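Local coordinates for Es1 family protein (Ehrlichia chaffeensis, PDB 3L3B) that is of unknown function but belongs to the DJ-1/PfpI family, carries an amidotransferase-like domain and may take part in isoprenoid biosynthesis, at residues M48-R53 with N223-I228; S213-M216 with S220-N223. One frame throughout, in Å; residues are numbered along the deposited sequence.

Contact 1: residues M48-R53 with N223-I228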
loop_
_atom_site.group_PDB
_atom_site.type_symbol
_atom_site.label_atom_id
_atom_site.label_comp_id
_atom_site.label_asym_id
_atom_site.label_seq_id
_atom_site.Cartn_x
_atom_site.Cartn_y
_atom_site.Cartn_z
ATOM N N MET B 48 -3.519 -3.151 -7.798
ATOM C CA MET B 48 -2.886 -4.475 -7.916
ATOM C C MET B 48 -3.765 -5.601 -7.365
ATOM O O MET B 48 -3.801 -6.680 -7.948
ATOM C CB MET B 48 -1.540 -4.506 -7.186
ATOM C CG MET B 48 -0.522 -3.568 -7.748
ATOM S SD MET B 48 1.097 -3.772 -6.972
ATOM C CE MET B 48 0.778 -3.072 -5.371
ATOM N N LEU B 49 -4.483 -5.349 -6.264
ATOM C CA LEU B 49 -5.434 -6.322 -5.689
ATOM C C LEU B 49 -6.536 -6.668 -6.689
ATOM O O LEU B 49 -6.764 -7.836 -6.988
ATOM C CB LEU B 49 -6.031 -5.782 -4.384
ATOM C CG LEU B 49 -7.149 -6.531 -3.674
ATOM C CD1 LEU B 49 -6.637 -7.831 -3.162
ATOM C CD2 LEU B 49 -7.741 -5.713 -2.558
ATOM N N GLU B 50 -7.185 -5.654 -7.246
ATOM C CA GLU B 50 -8.248 -5.864 -8.238
ATOM C C GLU B 50 -7.792 -6.424 -9.581
ATOM O O GLU B 50 -8.508 -7.206 -10.188
ATOM C CB GLU B 50 -9.049 -4.573 -8.424
ATOM C CG GLU B 50 -9.770 -4.197 -7.126
ATOM C CD GLU B 50 -10.767 -5.285 -6.739
ATOM O OE1 GLU B 50 -10.517 -5.999 -5.745
ATOM O OE2 GLU B 50 -11.761 -5.471 -7.463
ATOM N N LEU B 51 -6.616 -6.041 -10.070
ATOM C CA LEU B 51 -6.061 -6.752 -11.229
ATOM C C LEU B 51 -5.934 -8.226 -10.892
ATOM O O LEU B 51 -6.387 -9.077 -11.650
ATOM C CB LEU B 51 -4.709 -6.182 -11.674
ATOM C CG LEU B 51 -4.770 -4.801 -12.336
ATOM C CD1 LEU B 51 -3.382 -4.193 -12.467
ATOM C CD2 LEU B 51 -5.480 -4.879 -13.734
ATOM N N ASP B 52 -5.347 -8.536 -9.739
ATOM C CA ASP B 52 -5.129 -9.932 -9.351
ATOM C C ASP B 52 -6.466 -10.691 -9.125
ATOM O O ASP B 52 -6.630 -11.835 -9.549
ATOM C CB ASP B 52 -4.184 -10.044 -8.145
ATOM C CG ASP B 52 -3.680 -11.469 -7.966
ATOM O OD1 ASP B 52 -3.007 -11.979 -8.863
ATOM O OD2 ASP B 52 -4.028 -12.106 -6.980
ATOM N N ARG B 53 -7.468 -10.000 -8.587
ATOM C CA ARG B 53 -8.774 -10.606 -8.382
ATOM C C ARG B 53 -9.381 -11.066 -9.703
ATOM O O ARG B 53 -10.157 -12.006 -9.726
ATOM C CB ARG B 53 -9.720 -9.641 -7.662
ATOM C CG ARG B 53 -11.069 -10.247 -7.246
ATOM C CD ARG B 53 -11.976 -9.277 -6.429
ATOM N NE ARG B 53 -12.547 -8.221 -7.286
ATOM C CZ ARG B 53 -13.484 -8.410 -8.217
ATOM N NH1 ARG B 53 -14.018 -9.618 -8.429
ATOM N NH2 ARG B 53 -13.901 -7.379 -8.960
ATOM N N ASN B 223 -14.538 3.316 0.445
ATOM C CA ASN B 223 -15.188 3.985 -0.700
ATOM C C ASN B 223 -14.257 4.209 -1.842
ATOM O O ASN B 223 -14.605 3.938 -2.965
ATOM C CB ASN B 223 -15.868 5.279 -0.261
ATOM C CG ASN B 223 -17.089 5.001 0.581
ATOM O OD1 ASN B 223 -17.720 3.972 0.389
ATOM N ND2 ASN B 223 -17.404 5.878 1.547
ATOM N N VAL B 224 -13.044 4.622 -1.540
ATOM C CA VAL B 224 -11.993 4.713 -2.536
ATOM C C VAL B 224 -11.856 3.377 -3.291
ATOM O O VAL B 224 -11.786 3.364 -4.518
ATOM C CB VAL B 224 -10.631 5.134 -1.911
ATOM C CG1 VAL B 224 -9.469 4.898 -2.907
ATOM C CG2 VAL B 224 -10.686 6.623 -1.399
ATOM N N TYR B 225 -11.865 2.273 -2.551
ATOM C CA TYR B 225 -11.715 0.939 -3.145
ATOM C C TYR B 225 -12.872 0.566 -4.082
ATOM O O TYR B 225 -12.657 -0.095 -5.100
ATOM C CB TYR B 225 -11.553 -0.099 -2.029
ATOM C CG TYR B 225 -11.906 -1.553 -2.333
ATOM C CD1 TYR B 225 -11.040 -2.401 -3.046
ATOM C CD2 TYR B 225 -13.080 -2.095 -1.850
ATOM C CE1 TYR B 225 -11.381 -3.777 -3.262
ATOM C CE2 TYR B 225 -13.431 -3.419 -2.092
ATOM C CZ TYR B 225 -12.580 -4.256 -2.786
ATOM O OH TYR B 225 -13.021 -5.564 -2.982
ATOM N N LEU B 226 -14.088 0.997 -3.733
ATOM C CA LEU B 226 -15.253 0.699 -4.554
ATOM C C LEU B 226 -15.110 1.312 -5.933
ATOM O O LEU B 226 -15.418 0.677 -6.943
ATOM C CB LEU B 226 -16.519 1.181 -3.878
ATOM C CG LEU B 226 -16.979 0.358 -2.699
ATOM C CD1 LEU B 226 -18.268 0.952 -2.182
ATOM C CD2 LEU B 226 -17.119 -1.151 -3.046
ATOM N N GLY B 227 -14.584 2.533 -5.987
ATOM C CA GLY B 227 -14.359 3.178 -7.252
ATOM C C GLY B 227 -13.282 2.504 -8.085
ATOM O O GLY B 227 -13.435 2.364 -9.256
ATOM N N ILE B 228 -12.174 2.098 -7.479
ATOM C CA ILE B 228 -11.084 1.404 -8.188
ATOM C C ILE B 228 -11.545 0.049 -8.679
ATOM O O ILE B 228 -11.183 -0.384 -9.754
ATOM C CB ILE B 228 -9.824 1.232 -7.248
ATOM C CG1 ILE B 228 -9.181 2.592 -7.083
ATOM C CG2 ILE B 228 -8.850 0.216 -7.823
ATOM C CD1 ILE B 228 -8.095 2.741 -5.968
#
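E50 and L49 both reach the same carbon of the Y225 ring, and from them the contact between helices 41-53 and 221-238 can be read outward. The carboxylate oxygen OE1 of E50 comes in at the ring edge, close to its plane, with OE1 3.4 Å from CE1 of Y225, while the carboxylate itself stands nearly upright to the ring (85° between the planes). L49 meets this carbon more loosely and obliquely, its CD2 lying 4.2 Å from Y225 CE1. The glutamate gets there because its chain folds at chi2 (-62°) rather than running straight out from the helix. One turn on, R53 reaches back along the same helix and grips E50 side-on: NE donates to OE2 of E50 at 2.9 Å in a rather straight bond (162°), and NH2 of R53 adds a second, more bent one to the same OE2 at 3.2 Å. L46 of helix 41-53 also packs on Y225, and the second subunit adds to the surroundings, its Y225 touching L49 and its R53 touching Y225. The two carboxylate oxygens thus have different tasks: OE2 is held by a salt bridge, whereas OE1 faces a tyrosine edge, whose weakly positive hydrogens probably suit a negative oxygen in this buried setting.

Contact 2: residues S213-M216 with S220-N223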
loop_
_atom_site.group_PDB
_atom_site.type_symbol
_atom_site.label_atom_id
_atom_site.label_comp_id
_atom_site.label_asym_id
_atom_site.label_seq_id
_atom_site.Cartn_x
_atom_site.Cartn_y
_atom_site.Cartn_z
ATOM N N SER B 213 -12.004 8.688 -9.061
ATOM C CA SER B 213 -11.565 9.881 -8.315
ATOM C C SER B 213 -10.775 9.596 -7.036
ATOM O O SER B 213 -9.891 10.394 -6.689
ATOM C CB SER B 213 -12.766 10.771 -7.980
ATOM O OG SER B 213 -13.694 10.048 -7.218
ATOM N N ALA B 214 -11.085 8.502 -6.330
ATOM C CA ALA B 214 -10.239 8.026 -5.204
ATOM C C ALA B 214 -9.910 9.186 -4.261
ATOM O O ALA B 214 -10.820 9.905 -3.842
ATOM C CB ALA B 214 -8.953 7.345 -5.738
ATOM N N TYR B 215 -8.628 9.449 -3.985
ATOM C CA TYR B 215 -8.315 10.418 -2.941
ATOM C C TYR B 215 -8.299 11.890 -3.408
ATOM O O TYR B 215 -7.790 12.742 -2.679
ATOM C CB TYR B 215 -7.041 10.027 -2.188
ATOM C CG TYR B 215 -7.241 8.984 -1.105
ATOM C CD1 TYR B 215 -7.871 9.312 0.082
ATOM C CD2 TYR B 215 -6.771 7.672 -1.259
ATOM C CE1 TYR B 215 -8.016 8.381 1.082
ATOM C CE2 TYR B 215 -6.970 6.727 -0.280
ATOM C CZ TYR B 215 -7.550 7.087 0.889
ATOM O OH TYR B 215 -7.730 6.144 1.885
ATOM N N MET B 216 -8.915 12.223 -4.561
ATOM C CA MET B 216 -9.273 13.637 -4.849
ATOM C C MET B 216 -10.236 14.234 -3.800
ATOM O O MET B 216 -10.377 15.465 -3.705
ATOM C CB MET B 216 -9.931 13.802 -6.233
ATOM C CG MET B 216 -8.975 13.643 -7.401
ATOM S SD MET B 216 -7.554 14.757 -7.367
ATOM C CE MET B 216 -8.342 16.355 -7.381
ATOM N N SER B 220 -13.332 7.725 2.780
ATOM C CA SER B 220 -12.845 6.518 3.448
ATOM C C SER B 220 -12.139 5.593 2.457
ATOM O O SER B 220 -12.404 5.605 1.246
ATOM C CB SER B 220 -14.016 5.762 4.109
ATOM O OG SER B 220 -14.817 5.174 3.084
ATOM N N LEU B 221 -11.253 4.765 2.979
ATOM C CA LEU B 221 -10.516 3.807 2.149
ATOM C C LEU B 221 -11.466 2.833 1.475
ATOM O O LEU B 221 -11.284 2.465 0.319
ATOM C CB LEU B 221 -9.516 3.073 3.056
ATOM C CG LEU B 221 -8.578 2.040 2.432
ATOM C CD1 LEU B 221 -7.764 2.512 1.238
ATOM C CD2 LEU B 221 -7.648 1.534 3.604
ATOM N N TYR B 222 -12.514 2.412 2.193
ATOM C CA TYR B 222 -13.429 1.429 1.588
ATOM C C TYR B 222 -14.129 2.052 0.362
ATOM O O TYR B 222 -14.255 1.412 -0.649
ATOM C CB TYR B 222 -14.414 0.865 2.607
ATOM C CG TYR B 222 -15.357 -0.171 2.025
ATOM C CD1 TYR B 222 -14.902 -1.443 1.655
ATOM C CD2 TYR B 222 -16.695 0.136 1.815
ATOM C CE1 TYR B 222 -15.778 -2.389 1.087
ATOM C CE2 TYR B 222 -17.582 -0.796 1.264
ATOM C CZ TYR B 222 -17.123 -2.058 0.903
ATOM O OH TYR B 222 -18.032 -2.949 0.350
ATOM N N ASN B 223 -14.538 3.316 0.445
ATOM C CA ASN B 223 -15.188 3.985 -0.700
ATOM C C ASN B 223 -14.257 4.209 -1.842
ATOM O O ASN B 223 -14.605 3.938 -2.965
ATOM C CB ASN B 223 -15.868 5.279 -0.261
ATOM C CG ASN B 223 -17.089 5.001 0.581
ATOM O OD1 ASN B 223 -17.720 3.972 0.389
ATOM N ND2 ASN B 223 -17.404 5.878 1.547
#
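Y215 OH is hydrogen-bonded to R42 NH1 and at the same time rests against L221, where the loop after strand 209-212 meets the first turn of helix 221-238. The turn is a worked case of the serine N-cap. S220 stands just ahead of the helix, and its OG accepts from the backbone N of N223 at 3.2 Å in a nearly straight bond (161°), occupying an N-H that the helix start leaves without a carbonyl partner of its own. Across the contact the approach is end-on from the tyrosine, whose phenol oxygen comes up to the leucine's backbone and side chain alike: OH of Y215 lies 3.6 Å from CA of L221. With CG anti to its amide nitrogen (chi1 -178°), L221 keeps both CB and CD1 beside the phenol oxygen. The loop has further anchors: Y215 N donates to E43 OE2 of helix 41-53, and R94 of the second subunit makes a cation-pi contact with the Y215 ring. Within the loop, M216 N is bonded to S213 O at 3.0 Å. In the small leucine-tyrosine interface, CB and CD1 of L221 each lie 3.7 Å from OH of Y215.

In the fold
Contacts 1 and 2 lie on consecutive turns of one helix, 221-238, sharing N223, with centres about 11 Å apart. V224 joins them: its CG1 is 3.8 Å from CB of A214, and its CG2 lies 3.9 Å from CE2 of Y215, so the loop of contact 2 packs on the helix that contact 1 brings against helix 41-53. Helix 41-53 serves both, giving E50 to one and R42 and E43 to the other. The second subunit reaches both as well; its D52 bonds to Y222 N, and the reverse bond ties D52 here to Y222 of that subunit. M216 also touches C158, at the strand-to-helix turn where relatives typically carry their nucleophilic cysteine.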